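Local coordinates for protein glycerate 2-kinase (Pyrococcus horikoshii, PDB 1X3L) that catalyses the ATP-dependent phosphorylation of D-glycerate to 2-phosphoglycerate, using magnesium as its usual metal cofactor and accepting several other phosphate donors, at residues Lys43-Lys48 against Thr188-Ile193; Pro99-Lys104 against Ile144-Leu149; Thr215-Ala220 against Arg238-Arg243; Arg222-Glu225 against Ile229-Lys232; Glu296-Gly301 against Ala348-Arg353. All blocks are in the same frame, centred on the assembly; numbering follows the deposited sequence.

Contact 1 (Lys43-Lys48 against Thr188-Ile193); sequences KEFEIK and TGIVLI
Phe45 and Ile190 meet from opposite directions and form the tight part of this contact. The CD1 methyl of Ile190 sits over one face of the phenyl ring, 3.9 Å from its centroid and 14° off the ring normal, a CH-pi contact whose shortest approach is Ile190 CD1 to Phe45 CD1 at 3.8 Å. With chi1 -65° and chi2 near 180°, the isoleucine is extended, so that its terminal methyl, and not CG2, reaches the ring. Thr188 adds its own methyl, which comes in obliquely with Thr188 CG2 4.0 Å from Phe45 CD2. Other parts of the chain enclose the same residue: His261 packs edge-to-face against the ring, and Val40 and Phe263 also touch the Phe45 side chain. No hydrogen bond spans the two segments. The opposite side of strand 43-46 has a different character. Glu44 and Glu46 are exposed there, and Glu46 pairs with Lys48 of the same segment, Lys48 NZ to Glu46 OE2 3.1 Å, with the ammonium above the carboxylate plane. Between these two segments, Phe45 is the residue through which the small antiparallel sheet 31-46 packs on the parallel sheet. The latter, with strand order 3-2-1-4-5-6 and helices in its connections, is typical of a Rossmann-like alpha/beta domain.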
# COMPACT_ATOMS: atom_id res chain seq x y z
N LYS A 43 17.95 -6.39 -11.54
CA LYS A 43 17.72 -6.57 -12.98
C LYS A 43 18.35 -5.41 -13.74
O LYS A 43 18.00 -4.25 -13.52
CB LYS A 43 16.21 -6.63 -13.26
CG LYS A 43 15.83 -7.08 -14.67
CD LYS A 43 16.09 -8.57 -14.88
CE LYS A 43 15.57 -9.04 -16.23
NZ LYS A 43 16.23 -8.35 -17.38
N GLU A 44 19.28 -5.73 -14.64
CA GLU A 44 19.97 -4.70 -15.41
C GLU A 44 19.33 -4.41 -16.76
O GLU A 44 18.93 -5.32 -17.48
CB GLU A 44 21.43 -5.12 -15.61
CG GLU A 44 22.34 -3.99 -16.10
CD GLU A 44 23.77 -4.44 -16.31
OE1 GLU A 44 24.35 -5.07 -15.39
OE2 GLU A 44 24.33 -4.16 -17.39
N PHE A 45 19.24 -3.13 -17.10
CA PHE A 45 18.68 -2.69 -18.37
C PHE A 45 19.63 -1.71 -19.03
O PHE A 45 20.14 -0.80 -18.38
CB PHE A 45 17.33 -1.99 -18.18
CG PHE A 45 16.30 -2.83 -17.49
CD1 PHE A 45 16.25 -2.89 -16.10
CD2 PHE A 45 15.37 -3.55 -18.23
CE1 PHE A 45 15.29 -3.68 -15.46
CE2 PHE A 45 14.41 -4.34 -17.60
CZ PHE A 45 14.38 -4.40 -16.21
N GLU A 46 19.86 -1.89 -20.33
CA GLU A 46 20.75 -1.00 -21.07
C GLU A 46 19.95 0.16 -21.64
O GLU A 46 18.87 -0.03 -22.19
CB GLU A 46 21.43 -1.76 -22.21
CG GLU A 46 22.45 -0.94 -22.97
CD GLU A 46 23.08 -1.72 -24.11
OE1 GLU A 46 24.03 -1.19 -24.73
OE2 GLU A 46 22.63 -2.85 -24.38
N ILE A 47 20.49 1.37 -21.50
CA ILE A 47 19.83 2.57 -22.00
C ILE A 47 20.22 2.78 -23.46
O ILE A 47 21.29 3.30 -23.75
CB ILE A 47 20.25 3.81 -21.19
CG1 ILE A 47 19.98 3.59 -19.70
CG2 ILE A 47 19.48 5.04 -21.67
CD1 ILE A 47 20.47 4.71 -18.81
N LYS A 48 19.34 2.38 -24.37
CA LYS A 48 19.63 2.54 -25.79
C LYS A 48 18.63 3.46 -26.48
O LYS A 48 18.28 3.25 -27.65
CB LYS A 48 19.68 1.17 -26.47
CG LYS A 48 18.47 0.29 -26.22
CD LYS A 48 18.74 -1.14 -26.67
CE LYS A 48 19.90 -1.76 -25.89
NZ LYS A 48 20.23 -3.14 -26.33
N THR A 188 10.75 -0.78 -23.77
CA THR A 188 10.93 -1.49 -22.51
C THR A 188 10.15 -0.79 -21.41
O THR A 188 10.31 0.41 -21.18
CB THR A 188 12.41 -1.55 -22.10
OG1 THR A 188 13.14 -2.31 -23.06
CG2 THR A 188 12.56 -2.20 -20.74
N GLY A 189 9.30 -1.55 -20.72
CA GLY A 189 8.52 -0.98 -19.64
C GLY A 189 9.05 -1.38 -18.27
O GLY A 189 9.17 -2.57 -17.96
N ILE A 190 9.39 -0.39 -17.46
CA ILE A 190 9.87 -0.66 -16.11
C ILE A 190 8.81 -0.10 -15.16
O ILE A 190 8.66 1.11 -15.02
CB ILE A 190 11.24 0.01 -15.85
CG1 ILE A 190 12.29 -0.63 -16.76
CG2 ILE A 190 11.64 -0.15 -14.39
CD1 ILE A 190 13.70 -0.07 -16.61
N VAL A 191 8.06 -1.00 -14.52
CA VAL A 191 6.99 -0.61 -13.62
C VAL A 191 7.40 -0.68 -12.16
O VAL A 191 7.84 -1.72 -11.68
CB VAL A 191 5.75 -1.52 -13.83
CG1 VAL A 191 4.59 -1.04 -12.98
CG2 VAL A 191 5.37 -1.53 -15.31
N LEU A 192 7.27 0.45 -11.46
CA LEU A 192 7.61 0.52 -10.04
C LEU A 192 6.30 0.70 -9.29
O LEU A 192 5.56 1.67 -9.51
CB LEU A 192 8.57 1.69 -9.78
CG LEU A 192 9.84 1.71 -10.65
CD1 LEU A 192 10.76 2.83 -10.18
CD2 LEU A 192 10.55 0.35 -10.57
N ILE A 193 6.00 -0.23 -8.40
CA ILE A 193 4.75 -0.20 -7.65
C ILE A 193 4.91 -0.14 -6.13
O ILE A 193 5.82 -0.73 -5.56
CB ILE A 193 3.91 -1.45 -8.00
CG1 ILE A 193 3.80 -1.59 -9.52
CG2 ILE A 193 2.52 -1.35 -7.37
CD1 ILE A 193 3.23 -2.92 -9.99

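Contact 2 (Pro99-Lys104 against Ile144-Leu149); sequences PIPDEK and ISLEDL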
# COMPACT_ATOMS: atom_id res chain seq x y z
N PRO A 99 -11.86 9.72 -4.53
CA PRO A 99 -12.04 8.36 -5.06
C PRO A 99 -12.94 8.24 -6.29
O PRO A 99 -13.13 7.15 -6.82
CB PRO A 99 -12.62 7.61 -3.87
CG PRO A 99 -13.50 8.65 -3.26
CD PRO A 99 -12.63 9.89 -3.28
N ILE A 100 -13.51 9.35 -6.75
CA ILE A 100 -14.37 9.32 -7.92
C ILE A 100 -13.67 10.01 -9.07
O ILE A 100 -13.27 11.17 -8.96
CB ILE A 100 -15.72 10.02 -7.66
CG1 ILE A 100 -16.44 9.33 -6.50
CG2 ILE A 100 -16.59 9.98 -8.92
CD1 ILE A 100 -17.77 9.96 -6.15
N PRO A 101 -13.51 9.31 -10.20
CA PRO A 101 -12.84 9.87 -11.37
C PRO A 101 -13.59 11.04 -12.00
O PRO A 101 -14.82 11.09 -11.96
CB PRO A 101 -12.75 8.68 -12.32
CG PRO A 101 -14.01 7.93 -12.01
CD PRO A 101 -14.05 7.97 -10.50
N ASP A 102 -12.83 11.99 -12.55
CA ASP A 102 -13.43 13.13 -13.22
C ASP A 102 -12.73 13.33 -14.56
O ASP A 102 -11.90 12.50 -14.96
CB ASP A 102 -13.35 14.41 -12.37
CG ASP A 102 -11.93 14.83 -12.06
OD1 ASP A 102 -11.04 14.66 -12.92
OD2 ASP A 102 -11.71 15.36 -10.95
N GLU A 103 -13.04 14.43 -15.25
CA GLU A 103 -12.44 14.68 -16.55
C GLU A 103 -10.92 14.78 -16.54
O GLU A 103 -10.27 14.50 -17.54
CB GLU A 103 -13.04 15.94 -17.18
CG GLU A 103 -14.51 15.77 -17.57
CD GLU A 103 -14.76 14.51 -18.38
OE1 GLU A 103 -14.06 14.29 -19.39
OE2 GLU A 103 -15.67 13.73 -18.00
N LYS A 104 -10.35 15.18 -15.41
CA LYS A 104 -8.89 15.28 -15.32
C LYS A 104 -8.26 13.89 -15.33
O LYS A 104 -7.15 13.71 -15.81
CB LYS A 104 -8.49 16.05 -14.05
CG LYS A 104 -8.89 17.52 -14.08
CD LYS A 104 -8.17 18.27 -15.19
CE LYS A 104 -8.71 19.69 -15.36
NZ LYS A 104 -8.55 20.53 -14.14
N ILE A 144 -18.13 4.64 -24.28
CA ILE A 144 -18.44 4.71 -22.86
C ILE A 144 -17.96 6.02 -22.24
O ILE A 144 -16.79 6.37 -22.32
CB ILE A 144 -17.82 3.52 -22.10
CG1 ILE A 144 -18.32 2.21 -22.70
CG2 ILE A 144 -18.19 3.60 -20.61
CD1 ILE A 144 -17.66 0.97 -22.12
N SER A 145 -18.89 6.74 -21.62
CA SER A 145 -18.56 8.01 -20.98
C SER A 145 -18.21 7.80 -19.52
O SER A 145 -18.55 6.78 -18.92
CB SER A 145 -19.75 8.97 -21.08
OG SER A 145 -20.82 8.52 -20.26
N LEU A 146 -17.52 8.78 -18.94
CA LEU A 146 -17.14 8.70 -17.54
C LEU A 146 -18.40 8.52 -16.71
O LEU A 146 -18.39 7.86 -15.68
CB LEU A 146 -16.41 9.98 -17.12
CG LEU A 146 -16.07 10.13 -15.64
CD1 LEU A 146 -15.36 8.88 -15.13
CD2 LEU A 146 -15.20 11.35 -15.45
N GLU A 147 -19.50 9.11 -17.18
CA GLU A 147 -20.76 9.00 -16.46
C GLU A 147 -21.34 7.60 -16.59
O GLU A 147 -22.01 7.11 -15.68
CB GLU A 147 -21.76 10.04 -16.98
CG GLU A 147 -22.92 10.28 -16.04
CD GLU A 147 -22.46 10.61 -14.62
OE1 GLU A 147 -21.63 11.53 -14.46
OE2 GLU A 147 -22.93 9.95 -13.67
N ASP A 148 -21.07 6.94 -17.72
CA ASP A 148 -21.56 5.57 -17.91
C ASP A 148 -20.81 4.68 -16.93
O ASP A 148 -21.37 3.75 -16.36
CB ASP A 148 -21.30 5.08 -19.34
CG ASP A 148 -22.19 5.74 -20.36
OD1 ASP A 148 -23.40 5.90 -20.09
OD2 ASP A 148 -21.69 6.09 -21.45
N LEU A 149 -19.52 4.97 -16.75
CA LEU A 149 -18.69 4.21 -15.83
C LEU A 149 -19.23 4.33 -14.42
O LEU A 149 -19.41 3.33 -13.72
CB LEU A 149 -17.24 4.72 -15.89
CG LEU A 149 -16.28 4.20 -14.82
CD1 LEU A 149 -16.25 2.67 -14.82
CD2 LEU A 149 -14.89 4.76 -15.09
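Leu146 reaches across to Pro101, Asp102 and Glu103, and the closest approaches between the segments all involve its methyl groups. Among apolar contacts, Leu146 CD1 lies against the proline ring, 3.5 Å from Pro101 CG, the two side chains meeting at a slant. The second branch turns to the backbone instead: Leu146 CD2 is 3.3 Å from Asp102 C, against the backbone just before helix 103-118. CG of the leucine stands anti to its nitrogen (chi1 174°), which sends both methyls outward from helix 146-158. The meeting of Glu103 with Leu146 is mixed in kind, since the carboxylate chain bends at chi2 and slides past in the opposite sense until Glu103 OE2 is 3.5 Å from Leu146 CD2. Within the segments, the side-chain polar bonds are capping bonds at each helix start. Asp102 caps its own helix, OD1 accepting from Lys104 N at 2.6 Å, while OD2 is taken by Tyr82 OH. Ser145 and Asp148 form a capping box: Ser145 N gives an almost straight bond to Asp148 OD2 (2.9 Å, 170°), and Asp148 N returns one to Ser145 OG at 3.0 Å. Each N-terminus therefore carries its own side-chain cap. Between these segments, cohesion probably comes from apolar burial and van der Waals contact, as no hydrogen bond or salt bridge crosses.

Contact 3 (Thr215-Ala220 against Arg238-Arg243); sequences TTFEDA and RLHIER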
# COMPACT_ATOMS: atom_id res chain seq x y z
N THR A 215 -9.47 -12.63 -16.06
CA THR A 215 -10.91 -12.53 -16.31
C THR A 215 -11.19 -12.19 -17.78
O THR A 215 -10.33 -11.65 -18.48
CB THR A 215 -11.58 -11.48 -15.40
OG1 THR A 215 -11.12 -10.17 -15.73
CG2 THR A 215 -11.27 -11.78 -13.94
N THR A 216 -12.39 -12.51 -18.23
CA THR A 216 -12.78 -12.28 -19.62
C THR A 216 -14.06 -11.47 -19.76
O THR A 216 -14.71 -11.14 -18.76
CB THR A 216 -13.00 -13.62 -20.32
OG1 THR A 216 -14.07 -14.31 -19.66
CG2 THR A 216 -11.75 -14.47 -20.27
N PHE A 217 -14.42 -11.17 -21.00
CA PHE A 217 -15.64 -10.43 -21.29
C PHE A 217 -16.81 -11.30 -20.84
O PHE A 217 -17.82 -10.81 -20.35
CB PHE A 217 -15.76 -10.15 -22.79
CG PHE A 217 -14.90 -9.01 -23.26
CD1 PHE A 217 -15.16 -7.71 -22.86
CD2 PHE A 217 -13.82 -9.24 -24.11
CE1 PHE A 217 -14.37 -6.65 -23.29
CE2 PHE A 217 -13.01 -8.19 -24.54
CZ PHE A 217 -13.29 -6.89 -24.13
N GLU A 218 -16.66 -12.61 -21.02
CA GLU A 218 -17.70 -13.55 -20.63
C GLU A 218 -17.89 -13.50 -19.11
O GLU A 218 -19.02 -13.54 -18.62
CB GLU A 218 -17.31 -14.96 -21.07
CG GLU A 218 -18.39 -16.00 -20.89
CD GLU A 218 -18.12 -17.25 -21.72
OE1 GLU A 218 -18.06 -17.12 -22.96
OE2 GLU A 218 -17.98 -18.34 -21.13
N ASP A 219 -16.79 -13.39 -18.37
CA ASP A 219 -16.88 -13.31 -16.91
C ASP A 219 -17.61 -12.02 -16.53
O ASP A 219 -18.44 -12.02 -15.62
CB ASP A 219 -15.48 -13.30 -16.27
CG ASP A 219 -14.78 -14.64 -16.37
OD1 ASP A 219 -15.47 -15.68 -16.38
OD2 ASP A 219 -13.53 -14.66 -16.43
N ALA A 220 -17.30 -10.94 -17.23
CA ALA A 220 -17.93 -9.65 -16.96
C ALA A 220 -19.44 -9.70 -17.20
O ALA A 220 -20.22 -9.15 -16.42
CB ALA A 220 -17.29 -8.57 -17.81
N ARG A 238 -23.17 -2.56 -22.33
CA ARG A 238 -23.55 -3.85 -22.90
C ARG A 238 -22.96 -3.99 -24.30
O ARG A 238 -22.46 -5.05 -24.67
CB ARG A 238 -25.07 -3.98 -23.00
CG ARG A 238 -25.75 -4.47 -21.73
CD ARG A 238 -27.19 -4.90 -22.02
NE ARG A 238 -27.97 -3.80 -22.58
CZ ARG A 238 -28.33 -2.72 -21.90
NH1 ARG A 238 -27.98 -2.58 -20.63
NH2 ARG A 238 -29.03 -1.76 -22.50
N LEU A 239 -23.00 -2.90 -25.07
CA LEU A 239 -22.47 -2.94 -26.43
C LEU A 239 -20.98 -3.22 -26.49
O LEU A 239 -20.53 -4.03 -27.29
CB LEU A 239 -22.77 -1.62 -27.16
CG LEU A 239 -22.29 -1.56 -28.61
CD1 LEU A 239 -22.98 -2.65 -29.43
CD2 LEU A 239 -22.58 -0.19 -29.20
N HIS A 240 -20.20 -2.56 -25.64
CA HIS A 240 -18.77 -2.79 -25.65
C HIS A 240 -18.44 -4.23 -25.27
O HIS A 240 -17.54 -4.84 -25.83
CB HIS A 240 -18.03 -1.86 -24.70
CG HIS A 240 -16.57 -2.15 -24.61
ND1 HIS A 240 -15.71 -1.94 -25.67
CD2 HIS A 240 -15.82 -2.70 -23.63
CE1 HIS A 240 -14.50 -2.35 -25.35
NE2 HIS A 240 -14.54 -2.82 -24.11
N ILE A 241 -19.18 -4.75 -24.29
CA ILE A 241 -18.96 -6.11 -23.84
C ILE A 241 -19.39 -7.13 -24.89
O ILE A 241 -18.71 -8.14 -25.08
CB ILE A 241 -19.68 -6.37 -22.49
CG1 ILE A 241 -18.96 -5.60 -21.38
CG2 ILE A 241 -19.73 -7.87 -22.18
CD1 ILE A 241 -19.64 -5.64 -20.03
N GLU A 242 -20.50 -6.87 -25.58
CA GLU A 242 -20.96 -7.77 -26.63
C GLU A 242 -19.91 -7.78 -27.75
O GLU A 242 -19.63 -8.82 -28.34
CB GLU A 242 -22.31 -7.31 -27.19
CG GLU A 242 -23.50 -7.60 -26.28
CD GLU A 242 -23.68 -9.08 -26.03
OE1 GLU A 242 -23.60 -9.86 -26.99
OE2 GLU A 242 -23.91 -9.47 -24.86
N ARG A 243 -19.34 -6.61 -28.03
CA ARG A 243 -18.31 -6.51 -29.06
C ARG A 243 -17.11 -7.36 -28.63
O ARG A 243 -16.48 -8.02 -29.46
CB ARG A 243 -17.88 -5.06 -29.26
CG ARG A 243 -18.93 -4.15 -29.86
CD ARG A 243 -18.29 -2.86 -30.34
NE ARG A 243 -17.36 -3.12 -31.44
CZ ARG A 243 -16.38 -2.30 -31.81
NH1 ARG A 243 -16.19 -1.16 -31.17
NH2 ARG A 243 -15.58 -2.65 -32.81
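Phe217 packs on His240 and Ile241 where helices 217-226 and 235-246 run antiparallel as an alpha-alpha hairpin. The backbones are close, with the CA atoms of Phe217 and Ile241 6.0 Å apart. At the start of its side chain, Phe217 CB lies 4.2 Å from Ile241 O. Further out, Phe217 CD1 passes alongside the same carbonyl and the CA of Ile241. Phe217 CE1 makes the nearest side-chain approach, 3.9 Å to His240 NE2, and CZ at the tip stays close to that nitrogen. Taken as a whole, the two rings form an offset edge-to-face pair, the phenyl edge toward the imidazole face, with centroids 5.8 Å apart and planes inclined at 73°. His172 supplies another edge-to-face neighbour for the phenyl ring, and Leu245 also touches the Phe217 side chain. Beside this aromatic pair the helices touch through Ile241, whose CG2 is 4.0 Å from Phe217 O; its CD1 extends toward the next turn, 4.4 Å from Ala220 CB. Thr216 and Asp219 close the start of the first helix with a capping box, Asp219 N bonding to Thr216 OG1 at 3.1 Å and Thr216 N to Asp219 OD2 at 3.0 Å. His240 has CG anti to its nitrogen (chi1 176°), which swings the imidazole toward the phenylalanine, and its other ring nitrogen, His240 ND1, is hydrogen-bonded to Glu142 OE2, a bond that would restrain the ring's rotation.

Contact 4 (Arg222-Glu225 against Ile229-Lys232); sequences RILE and IWEK. With EDO (1,2-ethanediol), chain F.
The carbonyl oxygen of Leu224 is the polar focus here. Ile229 N donates to Leu224 O at 2.9 Å, a nearly straight bond (166°), and Trp230 N lies 3.0 Å from the same oxygen. The Ile229 N to Leu224 O bond reaches back five residues, one more than the alpha-helical step, as the chain leaves the last turn of helix 217-226. The side chains then fold back on the helix. Ile229 has CG1 between its nitrogen and its carbonyl carbon (chi1 53°), which turns that branch inward and brings Ile229 CD1 to 3.6 Å from Leu224 CD2. The other leucine methyl meets the indole at its edge, with Leu224 CD1 3.5 Å from Trp230 CE3. Leu156 and Ile241, from two further helices, also touch Leu224. On the outer side, Glu225 runs beside the tryptophan and points the same way, its CG 3.7 Å from Trp230 CB. A molecule of 1,2-ethanediol, probably from the crystallisation liquor, lies next to the indole nitrogen: its C2 is 3.5 Å from Trp230 NE1, its O2 makes a weak bond to Glu231 OE1, and it is also hydrogen-bonded to Lys221 NZ. A backbone bond to Leu224 O is thus flanked by an apolar cluster. Such a chain reversal after a helix C-terminus is typical of the link in an alpha-alpha hairpin.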
# COMPACT_ATOMS: atom_id res chain seq x y z
N ARG A 222 -21.40 -12.46 -17.23
CA ARG A 222 -21.97 -13.36 -16.23
C ARG A 222 -22.24 -12.60 -14.94
O ARG A 222 -23.30 -12.74 -14.34
CB ARG A 222 -21.00 -14.50 -15.93
CG ARG A 222 -20.81 -15.50 -17.06
CD ARG A 222 -19.59 -16.37 -16.80
NE ARG A 222 -19.47 -17.46 -17.77
CZ ARG A 222 -18.39 -18.22 -17.89
NH1 ARG A 222 -17.33 -18.01 -17.11
NH2 ARG A 222 -18.36 -19.21 -18.77
N ILE A 223 -21.26 -11.80 -14.54
CA ILE A 223 -21.35 -11.00 -13.32
C ILE A 223 -22.49 -10.00 -13.35
O ILE A 223 -23.27 -9.91 -12.40
CB ILE A 223 -20.02 -10.25 -13.06
CG1 ILE A 223 -18.94 -11.25 -12.63
CG2 ILE A 223 -20.22 -9.17 -12.00
CD1 ILE A 223 -17.56 -10.64 -12.49
N LEU A 224 -22.60 -9.24 -14.44
CA LEU A 224 -23.66 -8.25 -14.55
C LEU A 224 -25.03 -8.91 -14.53
O LEU A 224 -25.98 -8.37 -13.95
CB LEU A 224 -23.50 -7.43 -15.84
CG LEU A 224 -22.31 -6.47 -15.86
CD1 LEU A 224 -22.28 -5.71 -17.18
CD2 LEU A 224 -22.42 -5.49 -14.70
N GLU A 225 -25.13 -10.08 -15.14
CA GLU A 225 -26.39 -10.81 -15.18
C GLU A 225 -26.69 -11.42 -13.81
O GLU A 225 -27.81 -11.34 -13.31
CB GLU A 225 -26.33 -11.92 -16.24
CG GLU A 225 -26.28 -11.41 -17.67
CD GLU A 225 -26.23 -12.53 -18.69
OE1 GLU A 225 -25.27 -13.33 -18.66
OE2 GLU A 225 -27.15 -12.62 -19.53
N ILE A 229 -28.18 -6.67 -13.22
CA ILE A 229 -27.94 -5.28 -13.56
C ILE A 229 -27.49 -5.18 -15.01
O ILE A 229 -27.20 -4.09 -15.51
CB ILE A 229 -26.87 -4.63 -12.65
CG1 ILE A 229 -25.60 -5.47 -12.66
CG2 ILE A 229 -27.42 -4.46 -11.24
CD1 ILE A 229 -24.47 -4.86 -11.86
N TRP A 230 -27.43 -6.33 -15.68
CA TRP A 230 -27.01 -6.39 -17.08
C TRP A 230 -27.88 -5.48 -17.95
O TRP A 230 -27.38 -4.81 -18.85
CB TRP A 230 -27.09 -7.83 -17.59
CG TRP A 230 -26.86 -7.98 -19.07
CD1 TRP A 230 -27.78 -8.36 -20.00
CD2 TRP A 230 -25.64 -7.75 -19.78
NE1 TRP A 230 -27.21 -8.38 -21.25
CE2 TRP A 230 -25.90 -8.01 -21.15
CE3 TRP A 230 -24.35 -7.35 -19.40
CZ2 TRP A 230 -24.92 -7.88 -22.13
CZ3 TRP A 230 -23.37 -7.22 -20.38
CH2 TRP A 230 -23.66 -7.48 -21.73
N GLU A 231 -29.18 -5.46 -17.66
CA GLU A 231 -30.10 -4.63 -18.42
C GLU A 231 -30.18 -3.23 -17.83
O GLU A 231 -30.66 -2.30 -18.47
CB GLU A 231 -31.50 -5.26 -18.42
CG GLU A 231 -31.59 -6.63 -19.09
CD GLU A 231 -31.34 -6.58 -20.59
OE1 GLU A 231 -31.31 -7.65 -21.22
OE2 GLU A 231 -31.17 -5.47 -21.13
N LYS A 232 -29.69 -3.08 -16.60
CA LYS A 232 -29.72 -1.78 -15.93
C LYS A 232 -28.55 -0.87 -16.29
O LYS A 232 -28.67 0.35 -16.23
CB LYS A 232 -29.78 -1.98 -14.41
CG LYS A 232 -31.05 -2.65 -13.91
CD LYS A 232 -31.08 -2.71 -12.39
CE LYS A 232 -32.39 -3.28 -11.86
NZ LYS A 232 -32.58 -4.71 -12.23
C1 EDO F . -28.63 -11.20 -23.05
O1 EDO F . -27.60 -12.16 -23.31
C2 EDO F . -28.51 -10.02 -24.02
O2 EDO F . -29.55 -9.06 -23.77

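Contact 5 (Glu296-Gly301 against Ala348-Arg353); sequences EAKDAG and ALSATR
This is a close, buried helix-to-helix contact between the start of helix 297-314 and the C-terminal part of helix 343-351, with Gly301, Ser350 and Ala351 at the interface and Lys298 at its edge, in the part of the chain that carries the mixed sheet. Gly301 lets the backbones approach: its CA is 4.6 Å from Ala351 CA and 4.3 Å from Ser350 CB, where no side chain intervenes. Ala351 presses its methyl on the same turn, with Ala351 CB 3.2 Å from Gly301 O. The one direct hydrogen bond across runs from Ser350 OG to Lys298 O at 2.7 Å, the donor tilted 28° from the carbonyl plane. With OG anti to the serine nitrogen (chi1 -173°), the hydroxyl faces the other helix and also lies against the lysine chain, 3.6 Å from Lys298 CG. A water donates to Ser350 OG at 3.1 Å and accepts a weak bond from Lys298 NZ. Leu400 touches both Lys298 and Ser350. The buried hydroxyl accordingly both gives and receives a hydrogen bond, which implies that it meets its polar needs inside a small-residue interface while adding a directional tie between the helices.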
# COMPACT_ATOMS: atom_id res chain seq x y z
N GLU A 296 -8.88 -9.16 14.81
CA GLU A 296 -9.17 -8.19 15.86
C GLU A 296 -7.90 -7.68 16.56
O GLU A 296 -7.09 -8.46 17.06
CB GLU A 296 -10.11 -8.82 16.90
CG GLU A 296 -10.81 -7.81 17.83
CD GLU A 296 -11.73 -6.86 17.07
OE1 GLU A 296 -12.26 -7.25 16.01
OE2 GLU A 296 -11.94 -5.72 17.55
N ALA A 297 -7.76 -6.36 16.58
CA ALA A 297 -6.61 -5.70 17.20
C ALA A 297 -6.33 -6.15 18.63
O ALA A 297 -5.21 -6.56 18.95
CB ALA A 297 -6.80 -4.19 17.16
N LYS A 298 -7.34 -6.05 19.49
CA LYS A 298 -7.19 -6.43 20.90
C LYS A 298 -6.57 -7.82 21.05
O LYS A 298 -5.65 -8.03 21.85
CB LYS A 298 -8.57 -6.42 21.58
CG LYS A 298 -8.59 -7.06 22.96
CD LYS A 298 -10.02 -7.26 23.45
CE LYS A 298 -10.07 -8.10 24.72
NZ LYS A 298 -9.44 -7.43 25.89
N ASP A 299 -7.07 -8.76 20.27
CA ASP A 299 -6.59 -10.13 20.30
C ASP A 299 -5.18 -10.27 19.72
O ASP A 299 -4.39 -11.09 20.20
CB ASP A 299 -7.62 -11.01 19.59
CG ASP A 299 -8.98 -10.95 20.29
OD1 ASP A 299 -9.09 -11.52 21.40
OD2 ASP A 299 -9.91 -10.32 19.76
N ALA A 300 -4.85 -9.47 18.71
CA ALA A 300 -3.50 -9.53 18.15
C ALA A 300 -2.53 -9.13 19.26
O ALA A 300 -1.44 -9.70 19.37
CB ALA A 300 -3.38 -8.57 16.96
N GLY A 301 -2.93 -8.17 20.09
CA GLY A 301 -2.08 -7.74 21.19
C GLY A 301 -1.89 -8.83 22.24
O GLY A 301 -0.82 -8.97 22.82
N ALA A 348 -1.29 -2.45 21.22
CA ALA A 348 -0.34 -2.04 22.24
C ALA A 348 -0.90 -2.10 23.65
O ALA A 348 -0.29 -2.69 24.55
CB ALA A 348 0.14 -0.61 21.95
N LEU A 349 -2.08 -1.50 23.85
CA LEU A 349 -2.69 -1.48 25.17
C LEU A 349 -3.08 -2.87 25.66
O LEU A 349 -2.89 -3.20 26.83
CB LEU A 349 -3.92 -0.57 25.17
CG LEU A 349 -4.64 -0.41 26.51
CD1 LEU A 349 -3.71 0.27 27.53
CD2 LEU A 349 -5.91 0.42 26.32
N SER A 350 -3.59 -3.70 24.75
CA SER A 350 -4.02 -5.04 25.13
C SER A 350 -2.85 -5.89 25.60
O SER A 350 -2.98 -6.74 26.49
CB SER A 350 -4.72 -5.72 23.94
OG SER A 350 -5.28 -6.96 24.33
N ALA A 351 -1.68 -5.66 25.00
CA ALA A 351 -0.49 -6.43 25.33
C ALA A 351 0.18 -6.01 26.63
O ALA A 351 0.98 -6.78 27.16
CB ALA A 351 0.52 -6.34 24.18
N THR A 352 -0.13 -4.83 27.15
CA THR A 352 0.50 -4.34 28.38
C THR A 352 0.51 -5.30 29.57
O THR A 352 1.54 -5.44 30.24
CB THR A 352 -0.11 -3.01 28.89
OG1 THR A 352 -1.51 -3.17 29.12
CG2 THR A 352 0.13 -1.90 27.86
N ARG A 353 -0.61 -5.96 29.85
CA ARG A 353 -0.65 -6.85 31.00
C ARG A 353 0.28 -8.05 30.85
O ARG A 353 0.99 -8.41 31.79
CB ARG A 353 -2.07 -7.33 31.27
CG ARG A 353 -2.19 -8.10 32.59
CD ARG A 353 -3.62 -8.11 33.12
NE ARG A 353 -3.68 -8.52 34.52
CZ ARG A 353 -4.76 -8.39 35.29
NH1 ARG A 353 -5.87 -7.85 34.80
NH2 ARG A 353 -4.72 -8.79 36.56
O HOH W 1 -6.26 -7.12 27.25

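From the N terminus, strand 43-46 opens the longest loop, closed by contact 1 when strand 188-194 is reached; it joins the small antiparallel sheet to the parallel one. Contact 2 is nested within that loop and pairs the starts of helices 103-118 and 146-158. Beyond strand 188-194, contact 3 joins helices 217-226 and 235-246, and contact 4 nests inside it at the turn between them; these two touch, for instance where Ile241 CD1 packs on Leu224 CD1. Ile144 meets His240, linking contacts 2 and 3. Contact 5 follows in series, about 25 Å or more from the others between nearest atoms, among helices accompanying the mixed sheet. None cross.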